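Local atomic coordinates of laccase (Botrytis aclada, PDB entry 3SQR), a protein that oxidises phenolic substrates such as hydroquinones with its copper centres, reducing dioxygen to water, and probably takes part in lignin breakdown and detoxification. Residues S122-Y136 with Y155-S169. Residues are numbered along the deposited sequence; the frame is centred on the assembly and turned at random.
With CU (copper (II) ion), chain F.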
# COMPACT_ATOMS: atom_id res chain seq x y z
N SER A 122 9.57 -0.93 -11.66
CA SER A 122 8.32 -0.39 -12.13
C SER A 122 7.70 0.18 -10.89
O SER A 122 7.56 -0.56 -9.93
CB SER A 122 7.41 -1.52 -12.58
OG SER A 122 6.29 -0.94 -13.17
N ILE A 123 7.31 1.45 -10.92
CA ILE A 123 6.93 2.14 -9.69
C ILE A 123 5.47 2.44 -9.72
O ILE A 123 4.99 3.10 -10.66
CB ILE A 123 7.69 3.45 -9.52
CG1 ILE A 123 9.17 3.23 -9.69
CG2 ILE A 123 7.36 4.13 -8.11
CD1 ILE A 123 9.83 2.14 -8.90
N HIS A 124 4.78 1.98 -8.67
CA HIS A 124 3.37 2.17 -8.47
C HIS A 124 3.12 3.27 -7.39
O HIS A 124 3.80 3.39 -6.42
CB HIS A 124 2.71 0.86 -8.07
CG HIS A 124 1.30 1.00 -7.61
ND1 HIS A 124 0.29 1.41 -8.46
CD2 HIS A 124 0.72 0.72 -6.42
CE1 HIS A 124 -0.85 1.47 -7.77
NE2 HIS A 124 -0.62 1.03 -6.54
N TRP A 125 2.09 4.03 -7.64
CA TRP A 125 1.69 5.19 -6.81
C TRP A 125 0.44 4.69 -6.11
O TRP A 125 -0.64 4.60 -6.71
CB TRP A 125 1.50 6.42 -7.72
CG TRP A 125 2.55 6.45 -8.78
CD1 TRP A 125 2.46 5.91 -10.06
CD2 TRP A 125 3.89 6.91 -8.65
NE1 TRP A 125 3.65 6.03 -10.68
CE2 TRP A 125 4.56 6.58 -9.83
CE3 TRP A 125 4.63 7.48 -7.58
CZ2 TRP A 125 5.89 6.81 -10.01
CZ3 TRP A 125 5.97 7.71 -7.75
CH2 TRP A 125 6.60 7.40 -8.98
N HIS A 126 0.62 4.25 -4.85
CA HIS A 126 -0.39 3.44 -4.22
C HIS A 126 -1.68 4.20 -4.01
O HIS A 126 -1.75 5.22 -3.36
CB HIS A 126 0.15 2.74 -2.97
CG HIS A 126 -0.84 1.82 -2.38
ND1 HIS A 126 -0.60 0.49 -2.20
CD2 HIS A 126 -2.07 2.06 -1.87
CE1 HIS A 126 -1.65 -0.06 -1.63
NE2 HIS A 126 -2.57 0.86 -1.45
N GLY A 127 -2.76 3.60 -4.48
CA GLY A 127 -4.09 4.11 -4.30
C GLY A 127 -4.42 5.26 -5.23
O GLY A 127 -5.53 5.79 -5.18
N ILE A 128 -3.49 5.62 -6.10
CA ILE A 128 -3.70 6.71 -7.00
C ILE A 128 -4.59 6.21 -8.12
O ILE A 128 -4.25 5.27 -8.79
CB ILE A 128 -2.36 7.33 -7.53
CG1 ILE A 128 -1.57 7.94 -6.33
CG2 ILE A 128 -2.63 8.48 -8.51
CD1 ILE A 128 -2.30 9.08 -5.53
N ARG A 129 -5.64 6.95 -8.40
CA ARG A 129 -6.70 6.45 -9.27
C ARG A 129 -6.23 6.24 -10.71
O ARG A 129 -6.69 5.33 -11.36
CB ARG A 129 -7.82 7.46 -9.23
CG ARG A 129 -9.04 6.99 -9.86
CD ARG A 129 -10.03 8.12 -9.89
NE ARG A 129 -11.35 7.68 -10.35
CZ ARG A 129 -12.40 8.51 -10.44
NH1 ARG A 129 -12.24 9.77 -10.17
NH2 ARG A 129 -13.59 8.06 -10.76
N GLN A 130 -5.33 7.12 -11.19
CA GLN A 130 -4.82 7.11 -12.54
C GLN A 130 -5.93 7.15 -13.58
O GLN A 130 -5.80 6.55 -14.63
CB GLN A 130 -3.96 5.86 -12.79
CG GLN A 130 -2.76 5.71 -11.80
CD GLN A 130 -1.68 6.73 -12.02
OE1 GLN A 130 -1.75 7.57 -12.92
NE2 GLN A 130 -0.64 6.66 -11.19
N LEU A 131 -6.95 7.92 -13.32
CA LEU A 131 -8.00 8.20 -14.34
C LEU A 131 -7.38 8.82 -15.59
O LEU A 131 -6.77 9.89 -15.54
CB LEU A 131 -9.08 9.06 -13.72
CG LEU A 131 -10.28 9.43 -14.56
CD1 LEU A 131 -10.94 8.21 -15.05
CD2 LEU A 131 -11.24 10.31 -13.70
N GLY A 132 -7.43 8.07 -16.70
CA GLY A 132 -6.81 8.52 -17.93
C GLY A 132 -5.30 8.45 -18.00
O GLY A 132 -4.65 9.00 -18.93
N SER A 133 -4.69 7.81 -17.00
CA SER A 133 -3.26 7.65 -17.02
C SER A 133 -2.85 6.22 -16.64
O SER A 133 -1.85 5.99 -15.95
CB SER A 133 -2.60 8.69 -16.12
OG SER A 133 -3.19 8.60 -14.83
N LEU A 134 -3.64 5.26 -17.13
CA LEU A 134 -3.47 3.85 -16.83
C LEU A 134 -2.03 3.43 -16.99
O LEU A 134 -1.48 2.64 -16.22
CB LEU A 134 -4.32 3.06 -17.87
CG LEU A 134 -3.90 1.62 -18.00
CD1 LEU A 134 -4.29 0.78 -16.76
CD2 LEU A 134 -4.63 1.03 -19.30
N GLU A 135 -1.36 3.99 -18.01
CA GLU A 135 -0.06 3.57 -18.39
C GLU A 135 1.05 4.02 -17.41
O GLU A 135 2.19 3.66 -17.52
CB GLU A 135 0.26 4.03 -19.80
CG GLU A 135 0.48 5.47 -19.95
CD GLU A 135 -0.80 6.37 -20.01
OE1 GLU A 135 -1.98 5.89 -19.88
OE2 GLU A 135 -0.58 7.58 -20.25
N TYR A 136 0.65 4.74 -16.37
CA TYR A 136 1.57 5.20 -15.38
C TYR A 136 1.22 4.62 -13.99
O TYR A 136 1.80 5.04 -12.99
CB TYR A 136 1.62 6.72 -15.37
CG TYR A 136 2.16 7.26 -16.69
CD1 TYR A 136 3.41 6.82 -17.16
CD2 TYR A 136 1.41 8.10 -17.48
CE1 TYR A 136 3.92 7.26 -18.34
CE2 TYR A 136 1.91 8.59 -18.68
CZ TYR A 136 3.15 8.13 -19.11
OH TYR A 136 3.68 8.56 -20.33
N TYR A 155 6.81 9.10 -15.29
CA TYR A 155 5.43 8.91 -14.94
C TYR A 155 4.78 10.28 -14.85
O TYR A 155 5.36 11.21 -14.32
CB TYR A 155 5.32 8.17 -13.62
CG TYR A 155 5.84 6.72 -13.64
CD1 TYR A 155 7.19 6.40 -13.53
CD2 TYR A 155 4.96 5.68 -13.78
CE1 TYR A 155 7.64 5.10 -13.51
CE2 TYR A 155 5.38 4.41 -13.76
CZ TYR A 155 6.71 4.08 -13.64
OH TYR A 155 7.09 2.75 -13.61
N LYS A 156 3.61 10.38 -15.43
CA LYS A 156 2.82 11.58 -15.38
C LYS A 156 1.43 11.31 -14.96
O LYS A 156 0.73 10.54 -15.63
CB LYS A 156 2.85 12.25 -16.78
CG LYS A 156 4.25 12.72 -17.19
CD LYS A 156 4.15 13.51 -18.55
CE LYS A 156 5.52 13.99 -19.06
NZ LYS A 156 5.36 15.22 -20.00
N PHE A 157 0.94 12.01 -13.91
CA PHE A 157 -0.38 11.84 -13.53
C PHE A 157 -0.80 13.01 -12.69
O PHE A 157 0.07 13.70 -12.16
CB PHE A 157 -0.65 10.52 -12.80
CG PHE A 157 0.22 10.28 -11.62
CD1 PHE A 157 1.43 9.65 -11.77
CD2 PHE A 157 -0.14 10.70 -10.35
CE1 PHE A 157 2.26 9.38 -10.69
CE2 PHE A 157 0.72 10.43 -9.26
CZ PHE A 157 1.92 9.74 -9.45
N GLN A 158 -2.08 13.27 -12.70
CA GLN A 158 -2.67 14.21 -11.78
C GLN A 158 -3.05 13.55 -10.49
O GLN A 158 -3.61 12.43 -10.46
CB GLN A 158 -3.91 14.91 -12.36
CG GLN A 158 -4.37 16.09 -11.59
CD GLN A 158 -5.46 16.86 -12.31
OE1 GLN A 158 -6.21 16.26 -13.10
NE2 GLN A 158 -5.58 18.18 -12.02
N VAL A 159 -2.93 14.31 -9.38
CA VAL A 159 -3.48 13.75 -8.16
C VAL A 159 -4.86 14.35 -7.96
O VAL A 159 -5.04 15.58 -7.80
CB VAL A 159 -2.58 13.94 -6.93
CG1 VAL A 159 -1.37 12.97 -7.01
CG2 VAL A 159 -2.08 15.45 -6.76
N THR A 160 -5.86 13.49 -8.07
CA THR A 160 -7.25 13.91 -8.01
C THR A 160 -7.84 13.43 -6.67
O THR A 160 -9.03 13.23 -6.50
CB THR A 160 -8.01 13.29 -9.19
OG1 THR A 160 -7.97 11.86 -9.09
CG2 THR A 160 -7.34 13.69 -10.49
N GLN A 161 -6.94 13.20 -5.71
CA GLN A 161 -7.22 12.66 -4.41
C GLN A 161 -6.27 13.41 -3.45
O GLN A 161 -5.26 13.97 -3.89
CB GLN A 161 -6.89 11.16 -4.31
CG GLN A 161 -7.75 10.30 -5.16
CD GLN A 161 -7.08 9.01 -5.44
OE1 GLN A 161 -6.20 8.93 -6.35
NE2 GLN A 161 -7.48 7.99 -4.70
N TYR A 162 -6.61 13.36 -2.17
CA TYR A 162 -5.80 13.98 -1.13
C TYR A 162 -5.72 13.07 0.07
O TYR A 162 -6.63 12.29 0.37
CB TYR A 162 -6.27 15.41 -0.81
CG TYR A 162 -7.68 15.47 -0.34
CD1 TYR A 162 -8.00 15.34 1.02
CD2 TYR A 162 -8.73 15.59 -1.26
CE1 TYR A 162 -9.34 15.34 1.44
CE2 TYR A 162 -10.04 15.57 -0.86
CZ TYR A 162 -10.35 15.45 0.49
OH TYR A 162 -11.63 15.48 0.94
N GLY A 163 -4.57 13.14 0.71
CA GLY A 163 -4.32 12.38 1.92
C GLY A 163 -2.95 11.71 1.87
O GLY A 163 -2.00 12.22 1.30
N THR A 164 -2.89 10.60 2.56
CA THR A 164 -1.67 9.85 2.76
C THR A 164 -1.61 8.61 1.92
O THR A 164 -2.46 7.72 1.98
CB THR A 164 -1.62 9.39 4.24
OG1 THR A 164 -1.70 10.54 5.09
CG2 THR A 164 -0.35 8.62 4.52
N THR A 165 -0.52 8.52 1.20
CA THR A 165 -0.22 7.26 0.55
C THR A 165 1.28 7.12 0.41
O THR A 165 2.06 7.79 1.11
CB THR A 165 -1.03 7.02 -0.75
OG1 THR A 165 -0.93 5.64 -1.06
CG2 THR A 165 -0.55 7.93 -1.92
N TRP A 166 1.67 6.21 -0.47
CA TRP A 166 3.05 5.85 -0.60
C TRP A 166 3.24 5.43 -2.04
O TRP A 166 2.28 5.12 -2.71
CB TRP A 166 3.45 4.76 0.38
CG TRP A 166 2.70 3.44 0.34
CD1 TRP A 166 1.33 3.24 0.38
CD2 TRP A 166 3.29 2.14 0.36
NE1 TRP A 166 1.07 1.89 0.45
CE2 TRP A 166 2.24 1.19 0.41
CE3 TRP A 166 4.59 1.67 0.33
CZ2 TRP A 166 2.48 -0.19 0.36
CZ3 TRP A 166 4.86 0.32 0.33
CH2 TRP A 166 3.81 -0.62 0.33
N TYR A 167 4.49 5.44 -2.47
CA TYR A 167 4.82 4.90 -3.81
C TYR A 167 5.79 3.79 -3.57
O TYR A 167 6.60 3.84 -2.62
CB TYR A 167 5.38 5.97 -4.74
CG TYR A 167 6.66 6.61 -4.29
CD1 TYR A 167 6.69 7.59 -3.35
CD2 TYR A 167 7.87 6.23 -4.87
CE1 TYR A 167 7.91 8.19 -2.97
CE2 TYR A 167 9.06 6.82 -4.49
CZ TYR A 167 9.08 7.79 -3.52
OH TYR A 167 10.26 8.32 -3.15
N HIS A 168 5.80 2.79 -4.45
CA HIS A 168 6.69 1.69 -4.21
C HIS A 168 6.90 0.91 -5.46
O HIS A 168 6.08 0.93 -6.33
CB HIS A 168 6.19 0.76 -3.12
CG HIS A 168 4.82 0.17 -3.35
ND1 HIS A 168 4.62 -0.99 -4.08
CD2 HIS A 168 3.62 0.52 -2.86
CE1 HIS A 168 3.32 -1.28 -4.06
NE2 HIS A 168 2.70 -0.40 -3.29
N SER A 169 7.99 0.20 -5.51
CA SER A 169 8.11 -0.72 -6.65
C SER A 169 7.01 -1.75 -6.63
O SER A 169 6.64 -2.24 -5.57
CB SER A 169 9.45 -1.44 -6.64
OG SER A 169 9.44 -2.43 -7.67
CU CU F . 0.83 -0.78 -2.69
O HOH W 1 -10.46 11.02 -8.22
O HOH W 2 -4.65 9.95 -10.58
O HOH W 3 -7.27 10.42 -11.31
O HOH W 4 -3.73 11.27 -14.11
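Strand 123-125 runs antiparallel to strand 163-169, their axes 4.5 Å apart at 159°. His124 and His168 form a hydrogen-bonded pair, with His124 N to His168 O and His168 N to His124 O both 2.9 Å; beyond it His126 N donates to Trp166 O. A type II turn from Trp125 to Ile128 then brings the chain to Gln161, whose amide bonds to the backbone twice: NE2 gives to Gly127 O, and OE1 receives Arg129 N at 2.9 Å.

His124 and His168 share one face of the sheet, and His126, just past the strand, joins His168 at the metal. A copper ion is bound by His126 ND1 and His168 NE2, each at 2.0 Å, and His527 from the third cupredoxin domain completes the protein ligands, as expected for a type 3 copper in the trinuclear cluster of multicopper oxidases. The His126 ring lies in an offset stack on the five-membered ring of Trp166, planes at 23°, swung there by a chi1 of -175° that carries CG to the far side from the backbone N, while Asp500 holds its NE2. His168 is fixed in rotation by ND1 donating to Ser169 O, almost in the ring plane.

Trp125, on the other face, fills the space between this sheet and strand 155-158. Phe157 CZ lies 3.4 Å from Trp125 CG over one indole face, and the indole edge points at the face of Tyr155. The hydroxyl of Tyr155 accepts a nearly straight bond from Ile123 N and is itself hydrogen-bonded to Gln144.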